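Local coordinates for epsin-3 (Saccharomyces cerevisiae, PDB 3ONK), which binds membranes enriched in phosphatidylinositol 3,5-bisphosphate and helps recruit clathrin to the Golgi network and endosomes to form coated vesicles, at residues L127-D130 with N131-R134; R84-D87 with D88-S92; L31-Q34 with I35-G38; S50-F53 with R54-E58. All blocks are in the same frame, centred on the assembly; numbering follows the deposited sequence.

Contact 1: residues L127-D130 with N131-R134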
loop_
_atom_site.group_PDB
_atom_site.type_symbol
_atom_site.label_atom_id
_atom_site.label_comp_id
_atom_site.label_asym_id
_atom_site.label_seq_id
_atom_site.Cartn_x
_atom_site.Cartn_y
_atom_site.Cartn_z
ATOM N N LEU A 127 5.989 6.995 6.833
ATOM C CA LEU A 127 6.998 5.951 7.007
ATOM C C LEU A 127 8.267 6.433 7.682
ATOM O O LEU A 127 8.882 5.687 8.434
ATOM C CB LEU A 127 7.400 5.359 5.658
ATOM C CG LEU A 127 6.786 4.047 5.196
ATOM C CD1 LEU A 127 7.313 3.777 3.816
ATOM C CD2 LEU A 127 7.094 2.878 6.129
ATOM N N SER A 128 8.676 7.665 7.385
ATOM C CA SER A 128 9.974 8.166 7.833
ATOM C C SER A 128 9.912 8.945 9.151
ATOM O O SER A 128 10.877 9.582 9.545
ATOM C CB SER A 128 10.613 9.026 6.743
ATOM O OG SER A 128 9.943 10.269 6.621
ATOM N N ASP A 129 8.787 8.861 9.848
ATOM C CA ASP A 129 8.610 9.624 11.081
ATOM C C ASP A 129 8.058 8.766 12.222
ATOM O O ASP A 129 6.861 8.480 12.267
ATOM C CB ASP A 129 7.685 10.820 10.824
ATOM C CG ASP A 129 7.558 11.713 12.038
ATOM O OD1 ASP A 129 8.160 11.374 13.076
ATOM O OD2 ASP A 129 6.879 12.756 11.950
ATOM N N ASP A 130 8.932 8.351 13.140
ATOM C CA ASP A 130 8.500 7.528 14.271
ATOM C C ASP A 130 7.365 8.188 15.078
ATOM O O ASP A 130 6.505 7.505 15.624
ATOM C CB ASP A 130 9.682 7.191 15.190
ATOM C CG ASP A 130 10.564 6.046 14.647
ATOM O OD1 ASP A 130 10.238 5.420 13.617
ATOM O OD2 ASP A 130 11.604 5.770 15.268
ATOM N N ASN A 131 7.371 9.510 15.169
ATOM C CA ASN A 131 6.348 10.221 15.931
ATOM C C ASN A 131 4.974 10.063 15.257
ATOM O O ASN A 131 3.968 9.806 15.920
ATOM C CB ASN A 131 6.739 11.707 16.073
ATOM C CG ASN A 131 5.827 12.494 17.029
ATOM O OD1 ASN A 131 5.324 13.552 16.669
ATOM N ND2 ASN A 131 5.650 12.002 18.251
ATOM N N LYS A 132 4.955 10.212 13.935
ATOM C CA LYS A 132 3.742 10.077 13.147
ATOM C C LYS A 132 3.204 8.656 13.208
ATOM O O LYS A 132 2.007 8.431 13.434
ATOM C CB LYS A 132 4.018 10.454 11.690
ATOM C CG LYS A 132 3.772 11.917 11.383
ATOM C CD LYS A 132 4.158 12.266 9.953
ATOM C CE LYS A 132 3.680 13.664 9.567
ATOM N NZ LYS A 132 2.222 13.680 9.225
ATOM N N ILE A 133 4.100 7.702 12.994
ATOM C CA ILE A 133 3.751 6.300 13.105
ATOM C C ILE A 133 3.138 5.982 14.467
ATOM O O ILE A 133 2.097 5.357 14.537
ATOM C CB ILE A 133 4.989 5.397 12.857
ATOM C CG1 ILE A 133 5.449 5.503 11.397
ATOM C CG2 ILE A 133 4.686 3.946 13.211
ATOM C CD1 ILE A 133 6.842 4.937 11.162
ATOM N N ARG A 134 3.792 6.410 15.547
ATOM C CA ARG A 134 3.315 6.098 16.887
ATOM C C ARG A 134 1.898 6.649 17.097
ATOM O O ARG A 134 1.034 5.968 17.651
ATOM C CB ARG A 134 4.263 6.661 17.944
ATOM C CG ARG A 134 4.386 5.798 19.197
ATOM C CD ARG A 134 3.679 6.403 20.412
ATOM N NE ARG A 134 2.841 5.405 21.087
ATOM C CZ ARG A 134 2.143 5.617 22.201
ATOM N NH1 ARG A 134 2.174 6.804 22.802
ATOM N NH2 ARG A 134 1.415 4.632 22.722
#
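D129 OD1 accepts from the backbone N of N131 at 2.9 Å. The donor stands above the carboxylate plane, 49° out of it, and the bond is well bent. The first torsion of D129 puts the group there: CG lies anti to the residue's own N (chi1 -175°) and beside its carbonyl carbon, which brings the carboxylate round to the start of the next helix. OD1 also touches N131 CB. The side chains of D129 and N131 run side by side and point the same way.

The second oxygen lies against K132. D129 OD2 is 3.3 Å from K132 CG, on the aliphatic part of the lysine, and the two side chains cross at about a right angle. The charged ends do not meet, D129 OD2 and K132 NZ being 5.5 Å apart; K132 NZ has a long, weak ion pair with E125.

The backbone of D129 begins the helical ladder. I133 N reaches D129 O at 3.0 Å in an almost straight bond. R134 N follows with D130 O at 2.9 Å. On the buried side, I133 CD1 packs 3.5 Å from L127 O, while the I133 side chain also touches I86 and R90. D130 turns its carboxylate to R90, with which it forms a salt bridge.

S128 is the first residue to leave the conformation of helix 113-127, and D129 already caps the next helix. This is a helix-loop-helix corner of the all-helical ENTH domain, the part of epsin-3 present here, with D129 as the N-cap of helix 130-143.

Contact 2: residues R84-D87 with D88-S92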
loop_
_atom_site.group_PDB
_atom_site.type_symbol
_atom_site.label_atom_id
_atom_site.label_comp_id
_atom_site.label_asym_id
_atom_site.label_seq_id
_atom_site.Cartn_x
_atom_site.Cartn_y
_atom_site.Cartn_z
ATOM N N ARG A 84 7.598 -5.065 12.380
ATOM C CA ARG A 84 8.620 -5.618 11.495
ATOM C C ARG A 84 8.309 -5.306 10.031
ATOM O O ARG A 84 9.215 -5.206 9.201
ATOM C CB ARG A 84 8.761 -7.128 11.717
ATOM C CG ARG A 84 9.539 -7.495 13.004
ATOM C CD ARG A 84 9.241 -8.921 13.505
ATOM N NE ARG A 84 10.319 -9.500 14.325
ATOM C CZ ARG A 84 10.702 -9.058 15.527
ATOM N NH1 ARG A 84 10.114 -8.006 16.087
ATOM N NH2 ARG A 84 11.690 -9.665 16.174
ATOM N N PHE A 85 7.026 -5.156 9.718
ATOM C CA PHE A 85 6.609 -4.838 8.353
ATOM C C PHE A 85 6.979 -3.409 7.950
ATOM O O PHE A 85 7.272 -3.143 6.780
ATOM C CB PHE A 85 5.099 -5.048 8.199
ATOM C CG PHE A 85 4.575 -4.666 6.846
ATOM C CD1 PHE A 85 4.003 -3.421 6.638
ATOM C CD2 PHE A 85 4.688 -5.536 5.773
ATOM C CE1 PHE A 85 3.522 -3.068 5.392
ATOM C CE2 PHE A 85 4.223 -5.180 4.529
ATOM C CZ PHE A 85 3.629 -3.955 4.338
ATOM N N ILE A 86 6.926 -2.481 8.915
ATOM C CA ILE A 86 7.382 -1.102 8.703
ATOM C C ILE A 86 8.895 -1.107 8.480
ATOM O O ILE A 86 9.408 -0.411 7.604
ATOM C CB ILE A 86 7.112 -0.193 9.950
ATOM C CG1 ILE A 86 5.674 -0.327 10.461
ATOM C CG2 ILE A 86 7.501 1.256 9.674
ATOM C CD1 ILE A 86 4.637 -0.125 9.403
ATOM N N ASP A 87 9.608 -1.879 9.301
ATOM C CA ASP A 87 11.043 -2.065 9.118
ATOM C C ASP A 87 11.301 -2.535 7.684
ATOM O O ASP A 87 12.097 -1.930 6.960
ATOM C CB ASP A 87 11.605 -3.083 10.125
ATOM C CG ASP A 87 11.651 -2.544 11.554
ATOM O OD1 ASP A 87 11.904 -3.334 12.487
ATOM O OD2 ASP A 87 11.440 -1.333 11.756
ATOM N N ASP A 88 10.619 -3.603 7.270
ATOM C CA ASP A 88 10.752 -4.119 5.896
ATOM C C ASP A 88 10.489 -3.039 4.851
ATOM O O ASP A 88 11.299 -2.824 3.955
ATOM C CB ASP A 88 9.770 -5.259 5.662
ATOM C CG ASP A 88 10.125 -6.511 6.440
ATOM O OD1 ASP A 88 11.179 -6.541 7.112
ATOM O OD2 ASP A 88 9.344 -7.476 6.361
ATOM N N THR A 89 9.357 -2.354 4.993
ATOM C CA THR A 89 8.940 -1.317 4.051
ATOM C C THR A 89 9.953 -0.176 3.968
ATOM O O THR A 89 10.202 0.364 2.897
ATOM C CB THR A 89 7.546 -0.741 4.427
ATOM O OG1 THR A 89 6.574 -1.800 4.493
ATOM C CG2 THR A 89 7.100 0.290 3.397
ATOM N N ARG A 90 10.534 0.204 5.099
ATOM C CA ARG A 90 11.560 1.252 5.088
ATOM C C ARG A 90 12.745 0.950 4.161
ATOM O O ARG A 90 13.342 1.873 3.598
ATOM C CB ARG A 90 12.015 1.587 6.513
ATOM C CG ARG A 90 11.057 2.547 7.196
ATOM C CD ARG A 90 11.275 2.638 8.691
ATOM N NE ARG A 90 10.536 3.759 9.260
ATOM C CZ ARG A 90 10.632 4.149 10.526
ATOM N NH1 ARG A 90 11.420 3.490 11.375
ATOM N NH2 ARG A 90 9.934 5.190 10.942
ATOM N N ASN A 91 13.063 -0.338 3.997
ATOM C CA ASN A 91 14.138 -0.775 3.110
ATOM C C ASN A 91 13.821 -0.563 1.621
ATOM O O ASN A 91 14.671 -0.785 0.760
ATOM C CB ASN A 91 14.496 -2.249 3.375
ATOM C CG ASN A 91 15.086 -2.470 4.764
ATOM O OD1 ASN A 91 15.628 -1.550 5.368
ATOM N ND2 ASN A 91 14.984 -3.700 5.274
ATOM N N SER A 92 12.596 -0.128 1.336
ATOM C CA SER A 92 12.124 0.074 -0.030
ATOM C C SER A 92 11.640 1.501 -0.299
ATOM O O SER A 92 10.921 1.717 -1.271
ATOM C CB SER A 92 10.963 -0.875 -0.331
ATOM O OG SER A 92 11.348 -2.233 -0.268
HETATM O O HOH W 1 14.517 -1.072 8.327
#
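F85 O takes two bonds from T89. The backbone N of T89 donates at 2.9 Å and T89 OG1 at 2.7 Å, and they come from opposite faces of the carbonyl plane. The first torsion of T89 (chi1 -56°) sets OG1 beside its own N, where it can bend back to the preceding turn. The same hydroxyl oxygen lies over one face of the F85 ring, 3.4 Å above the plane and toward the rim. This side is tightly packed. F85 is buried against L49 of helix 42-57 and against L74 and L77 of helix 64-80.

I86 continues the packed side. I86 CG2 lies over one face of the R90 guanidinium, 4.0 Å from R90 NE, and I86 O accepts from R90 N at 2.8 Å. The extended R90 chain carries NE to L127 O, with which it hydrogen-bonds. The run makes up most of the short helix 83-90, a member of the ENTH superhelix of helices whose buried side meets several other helices.

The other side is looser. D88 N still bonds R84 O, but R84 and D87 are exposed. At the C-terminal end N91 N makes a weak bond of 3.5 Å to D87 O. A water donates to both D87 O, at 2.9 Å, and N91 OD1, bridging D87 and N91 across the turn. The D87 carboxylate stays apart from the R90 guanidinium, with D87 OD2 4.8 Å from R90 NH1.

Contact 3: residues L31-Q34 with I35-G38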
loop_
_atom_site.group_PDB
_atom_site.type_symbol
_atom_site.label_atom_id
_atom_site.label_comp_id
_atom_site.label_asym_id
_atom_site.label_seq_id
_atom_site.Cartn_x
_atom_site.Cartn_y
_atom_site.Cartn_z
ATOM N N LEU A 31 -10.731 -7.103 4.487
ATOM C CA LEU A 31 -9.722 -7.768 3.676
ATOM C C LEU A 31 -8.346 -7.203 3.995
ATOM O O LEU A 31 -7.348 -7.940 4.063
ATOM C CB LEU A 31 -10.022 -7.587 2.189
ATOM C CG LEU A 31 -8.998 -8.178 1.214
ATOM C CD1 LEU A 31 -8.936 -9.689 1.339
ATOM C CD2 LEU A 31 -9.342 -7.757 -0.208
ATOM N N MET A 32 -8.296 -5.890 4.190
ATOM C CA MET A 32 -7.053 -5.238 4.580
ATOM C C MET A 32 -6.575 -5.749 5.956
ATOM O O MET A 32 -5.396 -6.072 6.139
ATOM C CB MET A 32 -7.226 -3.720 4.583
ATOM C CG MET A 32 -7.367 -3.095 3.209
ATOM S SD MET A 32 -7.109 -1.317 3.269
ATOM C CE MET A 32 -8.521 -0.798 4.259
ATOM N N ASP A 33 -7.496 -5.840 6.910
ATOM C CA ASP A 33 -7.171 -6.401 8.225
ATOM C C ASP A 33 -6.645 -7.839 8.126
ATOM O O ASP A 33 -5.678 -8.202 8.797
ATOM C CB ASP A 33 -8.382 -6.340 9.160
ATOM C CG ASP A 33 -7.987 -6.116 10.620
ATOM O OD1 ASP A 33 -6.848 -5.682 10.879
ATOM O OD2 ASP A 33 -8.823 -6.365 11.510
ATOM N N GLN A 34 -7.271 -8.656 7.280
ATOM C CA GLN A 34 -6.799 -10.033 7.074
ATOM C C GLN A 34 -5.347 -10.019 6.622
ATOM O O GLN A 34 -4.520 -10.805 7.092
ATOM C CB GLN A 34 -7.680 -10.776 6.057
ATOM C CG GLN A 34 -9.044 -11.225 6.624
ATOM C CD GLN A 34 -9.976 -11.801 5.558
ATOM O OE1 GLN A 34 -10.009 -11.317 4.431
ATOM N NE2 GLN A 34 -10.748 -12.822 5.922
ATOM N N ILE A 35 -5.030 -9.107 5.708
ATOM C CA ILE A 35 -3.677 -9.003 5.201
ATOM C C ILE A 35 -2.726 -8.494 6.291
ATOM O O ILE A 35 -1.587 -8.957 6.422
ATOM C CB ILE A 35 -3.641 -8.113 3.946
ATOM C CG1 ILE A 35 -4.325 -8.839 2.773
ATOM C CG2 ILE A 35 -2.225 -7.776 3.600
ATOM C CD1 ILE A 35 -4.825 -7.905 1.678
ATOM N N SER A 36 -3.207 -7.539 7.076
ATOM C CA SER A 36 -2.464 -7.050 8.216
ATOM C C SER A 36 -2.070 -8.204 9.137
ATOM O O SER A 36 -0.939 -8.261 9.611
ATOM C CB SER A 36 -3.281 -5.989 8.969
ATOM O OG SER A 36 -2.554 -5.488 10.064
ATOM N N GLN A 37 -2.998 -9.126 9.383
ATOM C CA GLN A 37 -2.699 -10.301 10.204
ATOM C C GLN A 37 -1.509 -11.084 9.645
ATOM O O GLN A 37 -0.701 -11.615 10.407
ATOM C CB GLN A 37 -3.910 -11.238 10.335
ATOM C CG GLN A 37 -5.202 -10.574 10.772
ATOM C CD GLN A 37 -5.091 -9.883 12.108
ATOM O OE1 GLN A 37 -5.276 -8.670 12.207
ATOM N NE2 GLN A 37 -4.794 -10.652 13.150
ATOM N N GLY A 38 -1.407 -11.155 8.321
ATOM C CA GLY A 38 -0.338 -11.882 7.675
ATOM C C GLY A 38 1.041 -11.256 7.857
ATOM O O GLY A 38 2.045 -11.940 7.679
#
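The carboxylate of D33 and the amide of Q37 meet almost perpendicularly, their planes 80° apart, so they do not stack. Oxygen faces oxygen: D33 OD1 is 3.6 Å from Q37 OE1. Both are acceptors, so the pair is close without bonding. D33 OD1 has a weak hydrogen bond to Y76 OH of helix 64-80. The first torsion of Q37 (chi1 -51°) sets CG beside its own N, with Q37 CG 3.1 Å from D33 O. A bend at the second (chi2 -59°) then carries CD and OE1 back toward D33.

That carbonyl is also the acceptor for Q37 N, with D33 O to Q37 N at 2.9 Å. One residue earlier S36 N reaches M32 O at 2.8 Å, in the carbonyl plane. I35 N bonds L31 O at 3.1 Å. G38 N makes only a weak bond, 3.4 Å, to Q34 O.

The CD1 tip of I35 comes 4.2 Å from the branch carbon CG of L31. On this side L31 touches E18 and A19, and I35 touches K15, all of helix 11-19. M32 and S36 pack instead on helix 64-80. The arrangement is an i to i+4 ladder of an alpha helix, here helix 29-38, touching helix 11-19 and helix 64-80 of the ENTH domain.

Contact 4: residues S50-F53 with R54-E58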
loop_
_atom_site.group_PDB
_atom_site.type_symbol
_atom_site.label_atom_id
_atom_site.label_comp_id
_atom_site.label_asym_id
_atom_site.label_seq_id
_atom_site.Cartn_x
_atom_site.Cartn_y
_atom_site.Cartn_z
ATOM N N SER A 50 6.456 -8.555 -1.523
ATOM C CA SER A 50 6.636 -8.808 -2.944
ATOM C C SER A 50 5.450 -8.295 -3.739
ATOM O O SER A 50 5.598 -7.471 -4.644
ATOM C CB SER A 50 6.752 -10.302 -3.190
ATOM O OG SER A 50 7.637 -10.884 -2.251
ATOM N N MET A 51 4.274 -8.793 -3.380
ATOM C CA MET A 51 3.050 -8.510 -4.104
ATOM C C MET A 51 2.739 -7.012 -4.183
ATOM O O MET A 51 2.340 -6.510 -5.238
ATOM C CB MET A 51 1.885 -9.258 -3.452
ATOM C CG MET A 51 1.982 -10.782 -3.525
ATOM S SD MET A 51 1.921 -11.441 -5.204
ATOM C CE MET A 51 0.667 -10.408 -5.937
ATOM N N ILE A 52 2.920 -6.300 -3.073
ATOM C CA ILE A 52 2.549 -4.888 -3.031
ATOM C C ILE A 52 3.428 -4.035 -3.928
ATOM O O ILE A 52 2.939 -3.140 -4.607
ATOM C CB ILE A 52 2.591 -4.291 -1.611
ATOM C CG1 ILE A 52 1.396 -4.765 -0.786
ATOM C CG2 ILE A 52 2.538 -2.763 -1.690
ATOM C CD1 ILE A 52 1.160 -3.932 0.484
ATOM N N PHE A 53 4.730 -4.308 -3.932
ATOM C CA PHE A 53 5.645 -3.464 -4.697
ATOM C C PHE A 53 5.714 -3.859 -6.173
ATOM O O PHE A 53 6.043 -3.031 -7.020
ATOM C CB PHE A 53 7.029 -3.425 -4.058
ATOM C CG PHE A 53 7.041 -2.812 -2.682
ATOM C CD1 PHE A 53 6.498 -1.554 -2.467
ATOM C CD2 PHE A 53 7.604 -3.481 -1.613
ATOM C CE1 PHE A 53 6.507 -0.972 -1.205
ATOM C CE2 PHE A 53 7.616 -2.906 -0.335
ATOM C CZ PHE A 53 7.061 -1.653 -0.135
ATOM N N ARG A 54 5.392 -5.114 -6.483
ATOM C CA ARG A 54 5.277 -5.536 -7.876
ATOM C C ARG A 54 4.474 -4.503 -8.628
ATOM O O ARG A 54 4.755 -4.193 -9.778
ATOM C CB ARG A 54 4.601 -6.901 -7.995
ATOM C CG ARG A 54 5.472 -8.034 -7.486
ATOM C CD ARG A 54 4.903 -9.405 -7.792
ATOM N NE ARG A 54 5.786 -10.439 -7.262
ATOM C CZ ARG A 54 6.864 -10.893 -7.892
ATOM N NH1 ARG A 54 7.191 -10.410 -9.088
ATOM N NH2 ARG A 54 7.615 -11.832 -7.329
ATOM N N ARG A 55 3.471 -3.961 -7.953
ATOM C CA ARG A 55 2.584 -2.981 -8.558
ATOM C C ARG A 55 3.318 -1.686 -8.946
ATOM O O ARG A 55 3.139 -1.177 -10.056
ATOM C CB ARG A 55 1.405 -2.702 -7.621
ATOM C CG ARG A 55 0.105 -3.386 -8.049
ATOM C CD ARG A 55 0.279 -4.899 -8.228
ATOM N NE ARG A 55 -0.256 -5.660 -7.096
ATOM C CZ ARG A 55 0.020 -6.941 -6.844
ATOM N NH1 ARG A 55 0.842 -7.626 -7.645
ATOM N NH2 ARG A 55 -0.519 -7.532 -5.780
ATOM N N PHE A 56 4.157 -1.181 -8.042
ATOM C CA PHE A 56 4.867 0.081 -8.250
ATOM C C PHE A 56 5.810 0.037 -9.428
ATOM O O PHE A 56 6.124 1.070 -10.027
ATOM C CB PHE A 56 5.667 0.469 -7.003
ATOM C CG PHE A 56 4.832 0.605 -5.777
ATOM C CD1 PHE A 56 3.451 0.524 -5.856
ATOM C CD2 PHE A 56 5.414 0.818 -4.545
ATOM C CE1 PHE A 56 2.669 0.649 -4.726
ATOM C CE2 PHE A 56 4.638 0.938 -3.413
ATOM C CZ PHE A 56 3.266 0.859 -3.503
ATOM N N THR A 57 6.271 -1.158 -9.758
ATOM C CA THR A 57 7.367 -1.286 -10.710
ATOM C C THR A 57 6.897 -1.355 -12.170
ATOM O O THR A 57 7.689 -1.190 -13.094
ATOM C CB THR A 57 8.283 -2.464 -10.332
ATOM O OG1 THR A 57 7.584 -3.696 -10.529
ATOM C CG2 THR A 57 8.691 -2.353 -8.863
ATOM N N GLU A 58 5.602 -1.575 -12.372
ATOM C CA GLU A 58 5.019 -1.478 -13.705
ATOM C C GLU A 58 4.562 -0.043 -13.974
ATOM O O GLU A 58 3.419 0.311 -13.679
ATOM C CB GLU A 58 3.839 -2.448 -13.859
#
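The last turns of helix 42-57, in the ENTH superhelix of helices, bring the rings of F53 and F56 together. Their centroids are 5.3 Å apart and the planes stand at 67°, an oblique pairing. F56 CD2 sits at the edge of the F53 ring, in its plane, and F53 CD1 is 3.3 Å from F56 CE2. I52 lies side by side with F56, with I52 CG2 4.1 Å from F56 CZ. I52 O lies over one face of the F56 ring, toward the rim. The R55 side chain, bent at its second and third torsions, passes close to M51, and R55 NE has a weak hydrogen bond to T20 OG1.

The backbone bonds are sound at first and then slacken. R54 N reaches S50 O at 3.0 Å, almost in line with the carbonyl. F53 O then receives two weak bonds, one from F56 N at 2.8 Å and one from T57 N at 3.3 Å. T57 OG1 turns back to donate to R54 O at 3.0 Å from above the carbonyl plane.

The inner residues reach other helices. I52 and F53 pack on helix 64-80, and F53 also meets L95 and I96 of helix 93-97. M51 touches E13, V16 and R17 of helix 11-19. The chemistry suggests that apolar and aromatic contacts, and the T57 OG1 bond to R54 O, add to a weakly bonded last turn.

All four contacts are local, each within one unbroken run of chain. They follow in series, so none encloses or crosses another, and none closes a long loop. From the N terminus comes contact 3, on helix 29-38, then contact 4, at the end of the next helix, 42-57. These two do not touch; their nearest atoms are about 6 Å apart. Contact 2 lies on helix 83-90 and runs on to S92; it packs on contact 4 through S92 and T89 against F53. Contact 1 comes last, at the corner between helices 113-127 and 130-143. It touches contact 2 mainly around R90, tying that corner to helix 83-90. Contacts 1 and 4 lie on opposite sides of the chain's centre.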